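Local coordinates for phytase (Citrobacter braakii, PDB 3ZHC), which belongs to branch 2 of the histidine phosphatase superfamily, combining a mixed beta-sheet flanked by helices with a second, largely helical part, at residues B[293-297]-B[421-425]. The protein carries 2 engineered substitutions. Numbering follows the deposited sequence.
Sequences LDMID and IKEIR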
ATOM      1  N   LEU B 293      25.939   2.728  -7.828  1.00 13.75           N
ATOM      2  CA  LEU B 293      26.274   1.540  -7.008  1.00 14.02           C
ATOM      3  C   LEU B 293      27.799   1.360  -6.846  1.00 14.51           C
ATOM      4  O   LEU B 293      28.269   1.058  -5.740  1.00 14.51           O
ATOM      5  CB  LEU B 293      25.638   0.278  -7.584  1.00 13.93           C
ATOM      6  CG  LEU B 293      24.099   0.229  -7.448  1.00 13.72           C
ATOM      7  CD1 LEU B 293      23.517  -0.857  -8.308  1.00 13.09           C
ATOM      8  CD2 LEU B 293      23.700   0.055  -5.991  1.00 13.03           C
ATOM      9  N   ASP B 294      28.554   1.560  -7.942  1.00 15.06           N
ATOM     10  CA  ASP B 294      30.049   1.470  -7.911  1.00 15.61           C
ATOM     11  C   ASP B 294      30.666   2.539  -7.023  1.00 16.04           C
ATOM     12  O   ASP B 294      31.601   2.251  -6.270  1.00 16.02           O
ATOM     13  CB  ASP B 294      30.653   1.570  -9.324  1.00 15.60           C
ATOM     14  CG  ASP B 294      30.397   0.322 -10.185  1.00 15.94           C
ATOM     15  OD1 ASP B 294      29.934  -0.747  -9.671  1.00 15.81           O
ATOM     16  OD2 ASP B 294      30.673   0.412 -11.403  1.00 16.52           O
ATOM     17  N   MET B 295      30.138   3.773  -7.124  1.00 16.68           N
ATOM     18  CA  MET B 295      30.551   4.912  -6.270  1.00 17.16           C
ATOM     19  C   MET B 295      30.244   4.625  -4.810  1.00 17.32           C
ATOM     20  O   MET B 295      31.110   4.779  -3.958  1.00 17.38           O
ATOM     21  CB  MET B 295      29.837   6.207  -6.711  1.00 17.51           C
ATOM     22  CG  MET B 295      30.266   7.522  -5.965  1.00 18.26           C
ATOM     23  SD  MET B 295      32.013   7.978  -6.217  1.00 20.78           S
ATOM     24  CE  MET B 295      31.983   8.436  -7.946  1.00 21.01           C
ATOM     25  N   ILE B 296      29.002   4.202  -4.528  1.00 17.50           N
ATOM     26  CA  ILE B 296      28.565   3.870  -3.150  1.00 17.68           C
ATOM     27  C   ILE B 296      29.457   2.792  -2.541  1.00 17.94           C
ATOM     28  O   ILE B 296      29.871   2.901  -1.375  1.00 17.80           O
ATOM     29  CB  ILE B 296      27.092   3.386  -3.116  1.00 17.73           C
ATOM     30  CG1 ILE B 296      26.119   4.523  -3.432  1.00 17.67           C
ATOM     31  CG2 ILE B 296      26.731   2.791  -1.742  1.00 17.76           C
ATOM     32  CD1 ILE B 296      24.777   4.035  -3.954  1.00 17.38           C
ATOM     33  N   ASP B 297      29.750   1.757  -3.348  1.00 18.22           N
ATOM     34  CA  ASP B 297      30.548   0.619  -2.921  1.00 18.47           C
ATOM     35  C   ASP B 297      31.999   1.054  -2.601  1.00 18.84           C
ATOM     36  O   ASP B 297      32.501   0.790  -1.499  1.00 18.75           O
ATOM     37  CB  ASP B 297      30.507  -0.485  -3.995  1.00 18.39           C
ATOM     38  CG  ASP B 297      31.079  -1.793  -3.524  1.00 18.41           C
ATOM     39  OD1 ASP B 297      31.108  -2.066  -2.299  1.00 18.40           O
ATOM     40  OD2 ASP B 297      31.502  -2.567  -4.394  1.00 19.05           O
ATOM     41  N   ILE B 421      26.121  -5.858  -4.590  1.00 22.63           N
ATOM     42  CA  ILE B 421      26.413  -4.867  -5.628  1.00 22.39           C
ATOM     43  C   ILE B 421      27.105  -5.523  -6.838  1.00 22.38           C
ATOM     44  O   ILE B 421      26.815  -5.163  -7.972  1.00 22.26           O
ATOM     45  CB  ILE B 421      27.238  -3.642  -5.061  1.00 22.28           C
ATOM     46  CG1 ILE B 421      26.332  -2.781  -4.173  1.00 22.09           C
ATOM     47  CG2 ILE B 421      27.845  -2.798  -6.174  1.00 21.94           C
ATOM     48  CD1 ILE B 421      26.989  -1.551  -3.602  1.00 21.62           C
ATOM     49  N   LYS B 422      28.006  -6.480  -6.591  1.00 22.41           N
ATOM     50  CA  LYS B 422      28.650  -7.237  -7.692  1.00 22.49           C
ATOM     51  C   LYS B 422      27.646  -8.046  -8.516  1.00 22.52           C
ATOM     52  O   LYS B 422      27.756  -8.109  -9.744  1.00 22.40           O
ATOM     53  CB  LYS B 422      29.709  -8.214  -7.173  1.00 22.52           C
ATOM     54  CG  LYS B 422      30.905  -7.624  -6.425  1.00 22.64           C
ATOM     55  CD  LYS B 422      31.588  -6.493  -7.173  1.00 22.69           C
ATOM     56  CE  LYS B 422      31.294  -5.153  -6.574  1.00 22.75           C
ATOM     57  NZ  LYS B 422      32.085  -4.989  -5.319  1.00 22.60           N
ATOM     58  N   GLU B 423      26.684  -8.659  -7.837  1.00 22.58           N
ATOM     59  CA  GLU B 423      25.686  -9.492  -8.496  1.00 22.87           C
ATOM     60  C   GLU B 423      24.756  -8.695  -9.405  1.00 22.75           C
ATOM     61  O   GLU B 423      24.504  -9.097 -10.538  1.00 22.85           O
ATOM     62  CB  GLU B 423      24.868 -10.271  -7.451  1.00 23.09           C
ATOM     63  CG  GLU B 423      23.842 -11.251  -8.072  1.00 24.04           C
ATOM     64  CD  GLU B 423      23.304 -12.247  -7.085  1.00 25.33           C
ATOM     65  OE1 GLU B 423      24.123 -12.889  -6.369  1.00 26.83           O
ATOM     66  OE2 GLU B 423      22.063 -12.402  -7.021  1.00 25.88           O
ATOM     67  N   ILE B 424      24.261  -7.572  -8.902  1.00 22.61           N
ATOM     68  CA  ILE B 424      23.301  -6.738  -9.641  1.00 22.56           C
ATOM     69  C   ILE B 424      23.925  -5.812 -10.725  1.00 22.33           C
ATOM     70  O   ILE B 424      23.265  -5.522 -11.718  1.00 22.14           O
ATOM     71  CB  ILE B 424      22.368  -5.913  -8.647  1.00 22.62           C
ATOM     72  CG1 ILE B 424      23.144  -4.831  -7.887  1.00 22.93           C
ATOM     73  CG2 ILE B 424      21.650  -6.873  -7.692  1.00 22.76           C
ATOM     74  CD1 ILE B 424      22.455  -4.363  -6.549  1.00 23.40           C
ATOM     75  N   ARG B 425      25.169  -5.373 -10.542  1.00 22.24           N
ATOM     76  CA  ARG B 425      25.789  -4.403 -11.481  1.00 22.25           C
ATOM     77  C   ARG B 425      25.963  -4.943 -12.908  1.00 22.33           C
ATOM     78  O   ARG B 425      26.167  -6.125 -13.101  1.00 22.39           O
ATOM     79  CB  ARG B 425      27.141  -3.893 -10.955  1.00 22.20           C
ATOM     80  CG  ARG B 425      28.258  -4.919 -10.955  1.00 22.11           C
ATOM     81  CD  ARG B 425      29.484  -4.393 -10.283  1.00 22.13           C
ATOM     82  NE  ARG B 425      30.069  -3.242 -10.973  1.00 21.70           N
ATOM     83  CZ  ARG B 425      30.849  -3.302 -12.057  1.00 21.45           C
ATOM     84  NH1 ARG B 425      31.168  -4.472 -12.636  1.00 21.96           N
ATOM     85  NH2 ARG B 425      31.319  -2.180 -12.575  1.00 21.39           N
TER
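Two salt bridges join D294 and D297, one helical turn apart, to R425 and K422. R425 meets D294 side-on: R425 NE donates to D294 OD1 at 2.8 Å, and R425 NH2 to D294 OD2 at 2.9 Å with a nearly straight N-H...O angle of 178°. Both carboxylate oxygens lie in or near the guanidinium plane and are approached on their syn sides, yet the two planes are turned 28° apart, so the fork is slightly twisted. Two bonds, one to each oxygen, restrict rotation of both groups. The second bridge is single: K422 NZ reaches D297 OD2 at 2.7 Å, nearly along the C-O axis. K422 starts out away from the other helix, and bends at chi2, chi3 and chi4 bring its ammonium back. S418 OG bonds both K422 NZ and D297 OD1, giving the buried carboxylate a partner at each oxygen.

Van der Waals contacts lie beside these charges. I421 extends CD1 to 3.7 Å from D297 CB and 3.6 Å from L293 O, a carbonyl already engaged by D297 N within its helix. The apolar pairs follow: I421 CG2, anti to the backbone N, lies 4.0 Å from L293 CB. Farther along, L293 CD1 touches I424 CG1 at 4.0 Å, the two side chains crossing at about a right angle.

The contact thus fastens the end of helix 414-424 to helix 282-301, where R286 also takes the I424 carbonyl. L293 and I424 both rest on L335 of helix 325-335, while M295 and I296 pack on central strands 318-323 and 28-38, leaving helix 282-301 between sheet and C-terminal helix.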